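Local coordinates for Low temperature requirement C protein (Listeria monocytogenes, PDB 1Y9I), which probably acts as a phosphatidylglycerophosphatase, a lipid phosphatase, and forms a tetramer of all-helical subunits that binds calcium and magnesium ions, at residues Leu43-Leu56 / Ile150-Tyr162. Numbering follows the deposited sequence.
Sequences LELDICRQNVEHVL and IAAAAASRLAHSY
Asn51 and Arg157 are joined by the one direct hydrogen bond between helix 45-56 and segment 150-162: Arg157 NH1 donates to Asn51 OD1 at 2.8 Å with an N-H...O angle of 159°. The acceptor lies at the guanidinium edge, in its plane, whereas the donor stands well above the amide carbonyl plane. Asn51 is fixed further by ND2, which gives one hydrogen bond to Ile47 O (2.9 Å) and another to a water that also donates to Ser161 OG. An extended chain, with CG anti to the backbone N, carries the Arg157 guanidinium over one face of His54; it lies flat on the ring, planes 2° apart and centres 3.6 Å apart, a stacked pair. Edge bond and stacked face together limit rotation of the guanidinium.

Packing is tightest where the small Ala154 admits the other helix: the CA atoms of Asn51 and Ala154 are 5.1 Å apart, and the short helix axes come within 8.4 Å at 112°. Here Val55 CG2 presses on the backbone at Ala154 N (3.6 Å). One turn on from Val52, Leu56 CD2 meets Ile150 CD1 at 3.7 Å, the two side chains crossing at about a right angle. These residues are buried. Toward Leu43 and Tyr162 the contact is looser and more open: Leu43 and Leu158 meet tip to tip, CD1 to CD1 at 4.1 Å, and Ser161 and Tyr162 are exposed. The stack of His54 and Arg157 also lies at a partly exposed margin.

Around this crossing, helix 25-36 touches Ala154 through Val32, helix 9-20 covers Leu56 through Leu18, and helix 114-123 packs on Ala152 and Ala155, placing the contact within the all-helical bundle.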
loop_
_atom_site.group_PDB
_atom_site.type_symbol
_atom_site.label_atom_id
_atom_site.label_comp_id
_atom_site.label_asym_id
_atom_site.label_seq_id
_atom_site.Cartn_x
_atom_site.Cartn_y
_atom_site.Cartn_z
ATOM N N LEU A 43 1.526 12.141 -28.950
ATOM C CA LEU A 43 1.568 12.794 -27.640
ATOM C C LEU A 43 2.753 13.753 -27.587
ATOM O O LEU A 43 3.865 13.396 -27.973
ATOM C CB LEU A 43 1.701 11.744 -26.527
ATOM C CG LEU A 43 1.741 12.237 -25.073
ATOM C CD1 LEU A 43 0.404 12.850 -24.697
ATOM C CD2 LEU A 43 2.067 11.068 -24.145
ATOM N N GLU A 44 2.510 14.971 -27.119
ATOM C CA GLU A 44 3.564 15.974 -27.020
ATOM C C GLU A 44 3.859 16.332 -25.569
ATOM O O GLU A 44 3.089 16.005 -24.663
ATOM C CB GLU A 44 3.179 17.227 -27.815
ATOM C CG GLU A 44 3.065 16.981 -29.317
ATOM C CD GLU A 44 2.694 18.232 -30.098
ATOM O OE1 GLU A 44 1.686 18.878 -29.747
ATOM O OE2 GLU A 44 3.409 18.568 -31.067
ATOM N N LEU A 45 4.976 17.018 -25.361
ATOM C CA LEU A 45 5.424 17.401 -24.026
ATOM C C LEU A 45 4.497 18.302 -23.213
ATOM O O LEU A 45 4.374 18.129 -22.002
ATOM C CB LEU A 45 6.800 18.063 -24.122
ATOM C CG LEU A 45 7.568 18.198 -22.805
ATOM C CD1 LEU A 45 7.886 16.808 -22.268
ATOM C CD2 LEU A 45 8.848 18.989 -23.028
ATOM N N ASP A 46 3.837 19.252 -23.865
ATOM C CA ASP A 46 2.969 20.183 -23.147
ATOM C C ASP A 46 1.926 19.552 -22.227
ATOM O O ASP A 46 1.837 19.917 -21.053
ATOM C CB ASP A 46 2.264 21.131 -24.120
ATOM C CG ASP A 46 1.552 22.268 -23.405
ATOM O OD1 ASP A 46 2.241 23.098 -22.772
ATOM O OD2 ASP A 46 0.307 22.331 -23.465
ATOM N N ILE A 47 1.127 18.624 -22.747
ATOM C CA ILE A 47 0.107 17.998 -21.916
ATOM C C ILE A 47 0.757 17.173 -20.802
ATOM O O ILE A 47 0.185 17.014 -19.728
ATOM C CB ILE A 47 -0.851 17.101 -22.751
ATOM C CG1 ILE A 47 -1.958 16.541 -21.856
ATOM C CG2 ILE A 47 -0.089 15.961 -23.391
ATOM C CD1 ILE A 47 -2.855 17.593 -21.253
ATOM N N CYS A 48 1.952 16.652 -21.058
ATOM C CA CYS A 48 2.665 15.879 -20.046
ATOM C C CYS A 48 3.073 16.843 -18.935
ATOM O O CYS A 48 2.964 16.533 -17.751
ATOM C CB CYS A 48 3.901 15.213 -20.661
ATOM S SG CYS A 48 3.522 13.896 -21.862
ATOM N N ARG A 49 3.526 18.028 -19.336
ATOM C CA ARG A 49 3.933 19.070 -18.399
ATOM C C ARG A 49 2.768 19.468 -17.487
ATOM O O ARG A 49 2.934 19.601 -16.267
ATOM C CB ARG A 49 4.419 20.291 -19.183
ATOM C CG ARG A 49 4.887 21.458 -18.334
ATOM C CD ARG A 49 5.308 22.624 -19.224
ATOM N NE ARG A 49 6.369 22.240 -20.153
ATOM C CZ ARG A 49 6.279 22.330 -21.477
ATOM N NH1 ARG A 49 5.173 22.794 -22.046
ATOM N NH2 ARG A 49 7.299 21.953 -22.234
ATOM N N GLN A 50 1.589 19.655 -18.080
ATOM C CA GLN A 50 0.396 20.044 -17.326
ATOM C C GLN A 50 0.017 19.007 -16.271
ATOM O O GLN A 50 -0.418 19.352 -15.175
ATOM C CB GLN A 50 -0.795 20.242 -18.270
ATOM C CG GLN A 50 -0.672 21.422 -19.222
ATOM C CD GLN A 50 -1.890 21.556 -20.117
ATOM O OE1 GLN A 50 -3.021 21.621 -19.634
ATOM N NE2 GLN A 50 -1.666 21.596 -21.426
ATOM N N ASN A 51 0.158 17.733 -16.612
ATOM C CA ASN A 51 -0.181 16.682 -15.664
ATOM C C ASN A 51 0.834 16.637 -14.524
ATOM O O ASN A 51 0.478 16.325 -13.388
ATOM C CB ASN A 51 -0.273 15.329 -16.377
ATOM C CG ASN A 51 -1.637 15.107 -17.029
ATOM O OD1 ASN A 51 -2.612 14.765 -16.355
ATOM N ND2 ASN A 51 -1.712 15.317 -18.344
ATOM N N VAL A 52 2.093 16.953 -14.823
ATOM C CA VAL A 52 3.122 16.974 -13.784
ATOM C C VAL A 52 2.767 18.094 -12.809
ATOM O O VAL A 52 2.824 17.913 -11.590
ATOM C CB VAL A 52 4.530 17.233 -14.377
ATOM C CG1 VAL A 52 5.535 17.503 -13.253
ATOM C CG2 VAL A 52 4.987 16.025 -15.195
ATOM N N GLU A 53 2.383 19.248 -13.352
ATOM C CA GLU A 53 2.003 20.392 -12.529
ATOM C C GLU A 53 0.859 20.026 -11.590
ATOM O O GLU A 53 0.877 20.390 -10.412
ATOM C CB GLU A 53 1.591 21.581 -13.408
ATOM C CG GLU A 53 2.736 22.235 -14.176
ATOM C CD GLU A 53 3.704 22.988 -13.271
ATOM O OE1 GLU A 53 3.454 23.049 -12.049
ATOM O OE2 GLU A 53 4.713 23.520 -13.785
ATOM N N HIS A 54 -0.134 19.309 -12.109
ATOM C CA HIS A 54 -1.275 18.898 -11.297
ATOM C C HIS A 54 -0.872 17.989 -10.142
ATOM O O HIS A 54 -1.422 18.091 -9.044
ATOM C CB HIS A 54 -2.325 18.187 -12.151
ATOM C CG HIS A 54 -3.252 19.117 -12.869
ATOM N ND1 HIS A 54 -3.246 19.264 -14.239
ATOM C CD2 HIS A 54 -4.228 19.936 -12.407
ATOM C CE1 HIS A 54 -4.179 20.132 -14.591
ATOM N NE2 HIS A 54 -4.789 20.554 -13.498
ATOM N N VAL A 55 0.081 17.097 -10.388
ATOM C CA VAL A 55 0.546 16.193 -9.344
ATOM C C VAL A 55 1.245 16.981 -8.228
ATOM O O VAL A 55 1.002 16.746 -7.040
ATOM C CB VAL A 55 1.519 15.134 -9.928
ATOM C CG1 VAL A 55 2.141 14.308 -8.809
ATOM C CG2 VAL A 55 0.763 14.212 -10.885
ATOM N N LEU A 56 2.097 17.924 -8.613
ATOM C CA LEU A 56 2.826 18.721 -7.635
ATOM C C LEU A 56 1.933 19.628 -6.785
ATOM O O LEU A 56 2.381 20.157 -5.770
ATOM C CB LEU A 56 3.914 19.545 -8.328
ATOM C CG LEU A 56 5.049 18.718 -8.945
ATOM C CD1 LEU A 56 6.033 19.633 -9.650
ATOM C CD2 LEU A 56 5.758 17.924 -7.855
ATOM N N ILE A 150 6.479 10.757 -9.384
ATOM C CA ILE A 150 5.736 11.909 -9.887
ATOM C C ILE A 150 5.403 11.657 -11.361
ATOM O O ILE A 150 4.304 11.959 -11.816
ATOM C CB ILE A 150 6.553 13.217 -9.752
ATOM C CG1 ILE A 150 6.647 13.622 -8.276
ATOM C CG2 ILE A 150 5.881 14.347 -10.541
ATOM C CD1 ILE A 150 7.663 14.719 -7.986
ATOM N N ALA A 151 6.356 11.090 -12.096
ATOM C CA ALA A 151 6.144 10.782 -13.513
ATOM C C ALA A 151 5.024 9.753 -13.683
ATOM O O ALA A 151 4.136 9.912 -14.529
ATOM C CB ALA A 151 7.443 10.255 -14.132
ATOM N N ALA A 152 5.072 8.697 -12.878
ATOM C CA ALA A 152 4.069 7.643 -12.937
ATOM C C ALA A 152 2.692 8.165 -12.542
ATOM O O ALA A 152 1.683 7.789 -13.137
ATOM C CB ALA A 152 4.473 6.482 -12.027
ATOM N N ALA A 153 2.645 9.017 -11.523
ATOM C CA ALA A 153 1.377 9.579 -11.084
ATOM C C ALA A 153 0.813 10.461 -12.195
ATOM O O ALA A 153 -0.387 10.414 -12.488
ATOM C CB ALA A 153 1.570 10.394 -9.804
ATOM N N ALA A 154 1.685 11.264 -12.805
ATOM C CA ALA A 154 1.292 12.158 -13.886
ATOM C C ALA A 154 0.804 11.343 -15.082
ATOM O O ALA A 154 -0.163 11.723 -15.741
ATOM C CB ALA A 154 2.475 13.052 -14.293
ATOM N N ALA A 155 1.476 10.228 -15.367
ATOM C CA ALA A 155 1.078 9.360 -16.478
ATOM C C ALA A 155 -0.302 8.762 -16.211
ATOM O O ALA A 155 -1.098 8.556 -17.133
ATOM C CB ALA A 155 2.101 8.238 -16.669
ATOM N N SER A 156 -0.583 8.482 -14.941
ATOM C CA SER A 156 -1.873 7.920 -14.549
ATOM C C SER A 156 -2.977 8.963 -14.708
ATOM O O SER A 156 -4.067 8.664 -15.209
ATOM C CB SER A 156 -1.809 7.444 -13.096
ATOM O OG SER A 156 -3.092 7.069 -12.641
ATOM N N ARG A 157 -2.701 10.194 -14.287
ATOM C CA ARG A 157 -3.702 11.246 -14.425
ATOM C C ARG A 157 -4.026 11.426 -15.910
ATOM O O ARG A 157 -5.184 11.604 -16.294
ATOM C CB ARG A 157 -3.194 12.565 -13.835
ATOM C CG ARG A 157 -4.229 13.692 -13.931
ATOM C CD ARG A 157 -3.731 14.996 -13.333
ATOM N NE ARG A 157 -4.796 15.998 -13.297
ATOM C CZ ARG A 157 -5.323 16.571 -14.376
ATOM N NH1 ARG A 157 -4.879 16.247 -15.585
ATOM N NH2 ARG A 157 -6.308 17.454 -14.249
ATOM N N LEU A 158 -2.991 11.368 -16.740
ATOM C CA LEU A 158 -3.147 11.510 -18.182
ATOM C C LEU A 158 -4.039 10.380 -18.705
ATOM O O LEU A 158 -4.971 10.622 -19.470
ATOM C CB LEU A 158 -1.765 11.468 -18.853
ATOM C CG LEU A 158 -1.636 11.691 -20.364
ATOM C CD1 LEU A 158 -0.176 11.950 -20.720
ATOM C CD2 LEU A 158 -2.159 10.481 -21.115
ATOM N N ALA A 159 -3.756 9.148 -18.290
ATOM C CA ALA A 159 -4.553 8.003 -18.728
ATOM C C ALA A 159 -6.029 8.236 -18.419
ATOM O O ALA A 159 -6.899 7.963 -19.255
ATOM C CB ALA A 159 -4.072 6.732 -18.049
ATOM N N HIS A 160 -6.312 8.739 -17.220
ATOM C CA HIS A 160 -7.691 9.012 -16.826
ATOM C C HIS A 160 -8.290 10.156 -17.633
ATOM O O HIS A 160 -9.508 10.246 -17.783
ATOM C CB HIS A 160 -7.785 9.363 -15.338
ATOM C CG HIS A 160 -7.818 8.171 -14.431
ATOM N ND1 HIS A 160 -6.677 7.538 -13.990
ATOM C CD2 HIS A 160 -8.858 7.491 -13.893
ATOM C CE1 HIS A 160 -7.012 6.519 -13.218
ATOM N NE2 HIS A 160 -8.329 6.468 -13.144
ATOM N N SER A 161 -7.433 11.026 -18.153
ATOM C CA SER A 161 -7.887 12.172 -18.934
ATOM C C SER A 161 -8.599 11.792 -20.231
ATOM O O SER A 161 -9.070 12.666 -20.956
ATOM C CB SER A 161 -6.705 13.095 -19.256
ATOM O OG SER A 161 -6.125 13.622 -18.071
ATOM N N TYR A 162 -8.686 10.500 -20.522
ATOM C CA TYR A 162 -9.350 10.047 -21.744
ATOM C C TYR A 162 -10.692 9.359 -21.472
ATOM O O TYR A 162 -11.390 8.944 -22.402
ATOM C CB TYR A 162 -8.430 9.100 -22.522
ATOM C CG TYR A 162 -7.187 9.763 -23.079
ATOM C CD1 TYR A 162 -6.255 10.368 -22.236
ATOM C CD2 TYR A 162 -6.938 9.779 -24.452
ATOM C CE1 TYR A 162 -5.100 10.970 -22.745
ATOM C CE2 TYR A 162 -5.790 10.378 -24.973
ATOM C CZ TYR A 162 -4.874 10.971 -24.114
ATOM O OH TYR A 162 -3.737 11.564 -24.621
HETATM O O HOH W 1 -4.471 15.449 -19.423
#